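Local coordinates for protein arylalkylamine N-Acetyltransferase 2 (Aedes aegypti, PDB 4FD5) that probably transfers acetyl or long-chain acyl groups from coenzyme A to arylalkylamines such as dopamine and serotonin, as a member of the GNAT acetyltransferase family, at residues Asp21-Leu26 and Ser58-Asn63; Val40-Pro45 and Pro50-His55. One frame throughout, in Å; residues are numbered along the deposited sequence.

Overall arrangement
Both contacts use helix 50-60, and both are purely apolar across their segments, with no hydrogen bond in either. Interaction 1 is buried: near its C-terminal end the helix meets helix 19-29 through branched side chains that are all aliphatic. Interaction 2 is only partly buried; there the first turn of the same helix meets the irregular chain that follows helix 35-39. The contact is between two leucines, with the methyl of T43 touching one of them while its hydroxyl is bonded within the loop. Their centres lie about 14 Å apart, and they touch where I23 packs on E53. Both belong to the helical connection that links strands 10-13 and 66-69 along the chain, as in the GNAT fold.

Interaction 1: residues Asp21-Leu26 and Ser58-Asn63; sequences DVIEHL and STLKDN
V22 and L60 reach toward each other from two helices and meet tip to tip, V22 CG1 standing 4.2 Å from L60 CD1. The same methyl of L60 also approaches I23, whose CG1 lies 4.3 Å away, so CD1 is set against two consecutive residues of helix 19-29. The two do this differently. V22 turns toward L60 and offers CG1, which lies anti to the backbone N (chi1 165°), whereas I23 starts off along the flank of its helix and brings the middle of its longer chain to the leucine. Both branch at CB, so V22 presents a methyl and I23 a methylene one bond beyond CB, close to the helix; the longer L60 reaches further into the gap, as the nearest CA atoms, those of V22 and L60, are 9.2 Å apart. A type I turn runs from L60 to N63, and N63 takes positive phi.

All three touching residues are buried. I14, in the loop after strand 10-13, packs on both V22 and L60. V22 and L26 rest on L80 of strand 75-85, and T59 of helix 50-60 hydrogen-bonds to R134 of strand 129-138, so both helices are tied to the central sheet.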
loop_
_atom_site.group_PDB
_atom_site.type_symbol
_atom_site.label_atom_id
_atom_site.label_comp_id
_atom_site.label_asym_id
_atom_site.label_seq_id
_atom_site.Cartn_x
_atom_site.Cartn_y
_atom_site.Cartn_z
ATOM N N ASP A 21 15.706 6.997 -5.587
ATOM C CA ASP A 21 16.235 6.253 -4.431
ATOM C C ASP A 21 15.106 5.415 -3.842
ATOM O O ASP A 21 15.322 4.276 -3.399
ATOM C CB ASP A 21 16.728 7.192 -3.329
ATOM C CG ASP A 21 18.075 7.842 -3.628
ATOM O OD1 ASP A 21 18.764 7.418 -4.571
ATOM O OD2 ASP A 21 18.452 8.778 -2.879
ATOM N N VAL A 22 13.906 5.985 -3.825
ATOM C CA VAL A 22 12.783 5.304 -3.184
ATOM C C VAL A 22 12.370 4.114 -4.051
ATOM O O VAL A 22 12.166 3.000 -3.554
ATOM C CB VAL A 22 11.619 6.282 -2.887
ATOM C CG1 VAL A 22 10.312 5.521 -2.573
ATOM C CG2 VAL A 22 11.989 7.235 -1.757
ATOM N N ILE A 23 12.314 4.319 -5.364
ATOM C CA ILE A 23 11.868 3.245 -6.215
ATOM C C ILE A 23 12.878 2.094 -6.194
ATOM O O ILE A 23 12.497 0.928 -6.148
ATOM C CB ILE A 23 11.549 3.755 -7.628
ATOM C CG1 ILE A 23 10.288 4.625 -7.560
ATOM C CG2 ILE A 23 11.362 2.570 -8.580
ATOM C CD1 ILE A 23 10.013 5.444 -8.792
ATOM N N GLU A 24 14.171 2.431 -6.162
ATOM C CA GLU A 24 15.202 1.414 -6.018
ATOM C C GLU A 24 15.015 0.643 -4.700
ATOM O O GLU A 24 15.077 -0.590 -4.697
ATOM C CB GLU A 24 16.600 2.034 -6.111
ATOM C CG GLU A 24 17.746 1.033 -6.017
ATOM C CD GLU A 24 17.770 -0.008 -7.138
ATOM O OE1 GLU A 24 17.115 0.170 -8.187
ATOM O OE2 GLU A 24 18.464 -1.031 -6.954
ATOM N N HIS A 25 14.740 1.358 -3.605
ATOM C CA HIS A 25 14.483 0.688 -2.318
ATOM C C HIS A 25 13.370 -0.326 -2.541
ATOM O O HIS A 25 13.492 -1.495 -2.135
ATOM C CB HIS A 25 14.128 1.698 -1.212
ATOM C CG HIS A 25 13.363 1.114 -0.047
ATOM N ND1 HIS A 25 13.977 0.544 1.052
ATOM C CD2 HIS A 25 12.030 1.036 0.194
ATOM C CE1 HIS A 25 13.051 0.134 1.914
ATOM N NE2 HIS A 25 11.866 0.422 1.416
ATOM N N LEU A 26 12.308 0.091 -3.234
ATOM C CA LEU A 26 11.175 -0.817 -3.415
ATOM C C LEU A 26 11.620 -2.032 -4.239
ATOM O O LEU A 26 11.355 -3.186 -3.860
ATOM C CB LEU A 26 9.961 -0.092 -4.024
ATOM C CG LEU A 26 9.381 1.015 -3.123
ATOM C CD1 LEU A 26 8.292 1.832 -3.820
ATOM C CD2 LEU A 26 8.845 0.432 -1.802
ATOM N N SER A 58 3.424 7.689 -9.606
ATOM C CA SER A 58 2.198 8.474 -9.536
ATOM C C SER A 58 1.823 8.774 -8.083
ATOM O O SER A 58 1.470 9.902 -7.732
ATOM C CB SER A 58 1.050 7.751 -10.238
ATOM O OG SER A 58 -0.060 8.620 -10.375
ATOM N N THR A 59 1.927 7.757 -7.235
ATOM C CA THR A 59 1.622 7.943 -5.821
ATOM C C THR A 59 2.550 8.978 -5.164
ATOM O O THR A 59 2.084 9.884 -4.459
ATOM C CB THR A 59 1.708 6.607 -5.082
ATOM O OG1 THR A 59 0.654 5.762 -5.561
ATOM C CG2 THR A 59 1.553 6.817 -3.552
ATOM N N LEU A 60 3.851 8.833 -5.409
ATOM C CA LEU A 60 4.848 9.745 -4.874
ATOM C C LEU A 60 4.510 11.190 -5.212
ATOM O O LEU A 60 4.663 12.075 -4.378
ATOM C CB LEU A 60 6.254 9.400 -5.385
ATOM C CG LEU A 60 6.912 8.197 -4.697
ATOM C CD1 LEU A 60 8.159 7.704 -5.440
ATOM C CD2 LEU A 60 7.249 8.545 -3.256
ATOM N N LYS A 61 4.033 11.425 -6.430
ATOM C CA LYS A 61 3.728 12.804 -6.827
ATOM C C LYS A 61 2.564 13.470 -6.085
ATOM O O LYS A 61 2.366 14.690 -6.198
ATOM C CB LYS A 61 3.537 12.879 -8.335
ATOM C CG LYS A 61 4.841 12.670 -9.067
ATOM C CD LYS A 61 4.634 12.414 -10.548
ATOM C CE LYS A 61 5.974 12.215 -11.229
ATOM N NZ LYS A 61 5.851 11.931 -12.683
ATOM N N ASP A 62 1.806 12.696 -5.309
ATOM C CA ASP A 62 0.790 13.286 -4.426
ATOM C C ASP A 62 1.404 14.059 -3.251
ATOM O O ASP A 62 0.691 14.747 -2.511
ATOM C CB ASP A 62 -0.181 12.226 -3.884
ATOM C CG ASP A 62 -1.227 11.796 -4.901
ATOM O OD1 ASP A 62 -1.397 12.475 -5.950
ATOM O OD2 ASP A 62 -1.892 10.768 -4.649
ATOM N N ASN A 63 2.720 13.921 -3.078
ATOM C CA ASN A 63 3.481 14.707 -2.118
ATOM C C ASN A 63 3.030 14.481 -0.675
ATOM O O ASN A 63 3.072 15.395 0.149
ATOM C CB ASN A 63 3.357 16.199 -2.435
ATOM C CG ASN A 63 4.512 17.005 -1.876
ATOM O OD1 ASN A 63 5.631 16.500 -1.743
ATOM N ND2 ASN A 63 4.250 18.272 -1.551
#

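Interaction 2: residues Val40-Pro45 and Pro50-His55; sequences VNLTRP and PLLEQH
A small, partly buried apolar contact joins L42 and T43, in the loop after helix 35-39, to L52 in the first turn of helix 50-60, and so draws together the two ends of a short connection between helices. The leucines meet tip to tip. L42 offers one methyl, CD2, to the fork of L52: it is 3.8 Å from both L52 CD1 and L52 CD2, and 4.0 Å from the branch carbon CG of L52. A single methyl set into a forked isopropyl group makes a snug fit without any demand on direction, which is what leucine provides. With CG of L42 anti to the backbone N (chi1 -172°) and chi2 at 63°, CD2 is the branch that continues anti to CA, and it reaches L52.

A Schellman motif ends helix 35-39. N41 is its C-prime residue, taking the positive phi (53°) that asparagine tolerates well, and L42 N bonds back to the carbonyl oxygen of N37. L42, the residue after N41, is buried, and F105 and S104 of helix 103-116 also touch it.

T43 adds a lesser touch, its CG2 lying 4.3 Å from L52 CD1. Threonine suits this half-covered place by dividing its tasks: the methyl turns to the leucine, while OG1 hydrogen-bonds to the carbonyl oxygen of G48, tying the loop to its own far end. Next to L52, E53 has one carboxylate oxygen on the backbone N of H49 and the other in a salt bridge with R27 of helix 19-29.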
loop_
_atom_site.group_PDB
_atom_site.type_symbol
_atom_site.label_atom_id
_atom_site.label_comp_id
_atom_site.label_asym_id
_atom_site.label_seq_id
_atom_site.Cartn_x
_atom_site.Cartn_y
_atom_site.Cartn_z
ATOM N N VAL A 40 1.888 -14.587 -7.330
ATOM C CA VAL A 40 1.722 -14.750 -8.777
ATOM C C VAL A 40 2.999 -14.503 -9.578
ATOM O O VAL A 40 2.950 -14.285 -10.798
ATOM C CB VAL A 40 0.557 -13.908 -9.320
ATOM C CG1 VAL A 40 -0.769 -14.400 -8.727
ATOM C CG2 VAL A 40 0.783 -12.433 -9.034
ATOM N N ASN A 41 4.135 -14.544 -8.887
ATOM C CA ASN A 41 5.433 -14.407 -9.533
ATOM C C ASN A 41 5.506 -13.161 -10.404
ATOM O O ASN A 41 5.986 -13.201 -11.537
ATOM C CB ASN A 41 5.738 -15.658 -10.365
ATOM C CG ASN A 41 5.711 -16.924 -9.535
ATOM O OD1 ASN A 41 6.585 -17.141 -8.697
ATOM N ND2 ASN A 41 4.703 -17.762 -9.754
ATOM N N LEU A 42 5.039 -12.044 -9.863
ATOM C CA LEU A 42 4.955 -10.814 -10.636
ATOM C C LEU A 42 6.328 -10.307 -11.043
ATOM O O LEU A 42 6.518 -9.817 -12.159
ATOM C CB LEU A 42 4.207 -9.742 -9.843
ATOM C CG LEU A 42 3.877 -8.449 -10.583
ATOM C CD1 LEU A 42 2.942 -8.718 -11.741
ATOM C CD2 LEU A 42 3.241 -7.458 -9.625
ATOM N N THR A 43 7.291 -10.440 -10.142
ATOM C CA THR A 43 8.631 -9.940 -10.396
ATOM C C THR A 43 9.642 -10.721 -9.566
ATOM O O THR A 43 9.294 -11.701 -8.908
ATOM C CB THR A 43 8.727 -8.407 -10.139
ATOM O OG1 THR A 43 10.072 -7.949 -10.342
ATOM C CG2 THR A 43 8.265 -8.062 -8.727
ATOM N N ARG A 44 10.894 -10.309 -9.634
ATOM C CA ARG A 44 11.973 -11.018 -8.968
ATOM C C ARG A 44 12.688 -10.006 -8.100
ATOM O O ARG A 44 12.645 -8.815 -8.382
ATOM C CB ARG A 44 12.944 -11.597 -10.003
ATOM C CG ARG A 44 12.315 -12.612 -10.963
ATOM C CD ARG A 44 13.323 -13.143 -11.988
ATOM N NE ARG A 44 14.566 -13.575 -11.356
ATOM C CZ ARG A 44 15.520 -14.274 -11.968
ATOM N NH1 ARG A 44 15.374 -14.630 -13.239
ATOM N NH2 ARG A 44 16.622 -14.621 -11.304
ATOM N N PRO A 45 13.354 -10.469 -7.040
ATOM C CA PRO A 45 14.044 -9.485 -6.204
ATOM C C PRO A 45 14.988 -8.605 -7.022
ATOM O O PRO A 45 15.796 -9.121 -7.797
ATOM C CB PRO A 45 14.843 -10.356 -5.236
ATOM C CG PRO A 45 14.083 -11.652 -5.182
ATOM C CD PRO A 45 13.513 -11.847 -6.544
ATOM N N PRO A 50 7.375 -2.545 -14.659
ATOM C CA PRO A 50 6.980 -1.230 -15.180
ATOM C C PRO A 50 5.678 -0.685 -14.588
ATOM O O PRO A 50 5.613 0.518 -14.303
ATOM C CB PRO A 50 6.823 -1.481 -16.681
ATOM C CG PRO A 50 7.715 -2.662 -16.949
ATOM C CD PRO A 50 7.606 -3.528 -15.734
ATOM N N LEU A 51 4.666 -1.532 -14.395
ATOM C CA LEU A 51 3.391 -1.060 -13.866
ATOM C C LEU A 51 3.493 -0.709 -12.379
ATOM O O LEU A 51 2.962 0.309 -11.944
ATOM C CB LEU A 51 2.283 -2.093 -14.101
ATOM C CG LEU A 51 2.013 -2.454 -15.563
ATOM C CD1 LEU A 51 0.918 -3.504 -15.651
ATOM C CD2 LEU A 51 1.634 -1.225 -16.372
ATOM N N LEU A 52 4.175 -1.548 -11.610
ATOM C CA LEU A 52 4.387 -1.253 -10.196
ATOM C C LEU A 52 5.091 0.077 -10.013
ATOM O O LEU A 52 4.720 0.878 -9.146
ATOM C CB LEU A 52 5.227 -2.341 -9.526
ATOM C CG LEU A 52 4.656 -3.754 -9.427
ATOM C CD1 LEU A 52 5.650 -4.656 -8.690
ATOM C CD2 LEU A 52 3.295 -3.743 -8.726
ATOM N N GLU A 53 6.122 0.310 -10.817
ATOM C CA GLU A 53 6.909 1.531 -10.702
ATOM C C GLU A 53 6.147 2.753 -11.192
ATOM O O GLU A 53 6.225 3.811 -10.582
ATOM C CB GLU A 53 8.239 1.365 -11.435
ATOM C CG GLU A 53 9.151 0.360 -10.750
ATOM C CD GLU A 53 10.314 -0.079 -11.612
ATOM O OE1 GLU A 53 10.788 0.726 -12.437
ATOM O OE2 GLU A 53 10.751 -1.239 -11.470
ATOM N N GLN A 54 5.393 2.602 -12.278
ATOM C CA GLN A 54 4.512 3.673 -12.750
ATOM C C GLN A 54 3.525 4.091 -11.649
ATOM O O GLN A 54 3.302 5.291 -11.402
ATOM C CB GLN A 54 3.757 3.199 -13.997
ATOM C CG GLN A 54 2.729 4.161 -14.540
ATOM C CD GLN A 54 2.029 3.587 -15.762
ATOM O OE1 GLN A 54 2.526 3.693 -16.883
ATOM N NE2 GLN A 54 0.886 2.944 -15.542
ATOM N N HIS A 55 2.935 3.095 -10.986
ATOM C CA HIS A 55 1.971 3.355 -9.923
ATOM C C HIS A 55 2.626 4.047 -8.725
ATOM O O HIS A 55 2.086 5.031 -8.211
ATOM C CB HIS A 55 1.262 2.057 -9.488
ATOM C CG HIS A 55 0.099 2.273 -8.561
ATOM N ND1 HIS A 55 -0.382 1.283 -7.728
ATOM C CD2 HIS A 55 -0.686 3.357 -8.344
ATOM C CE1 HIS A 55 -1.405 1.750 -7.032
ATOM N NE2 HIS A 55 -1.611 3.005 -7.386
#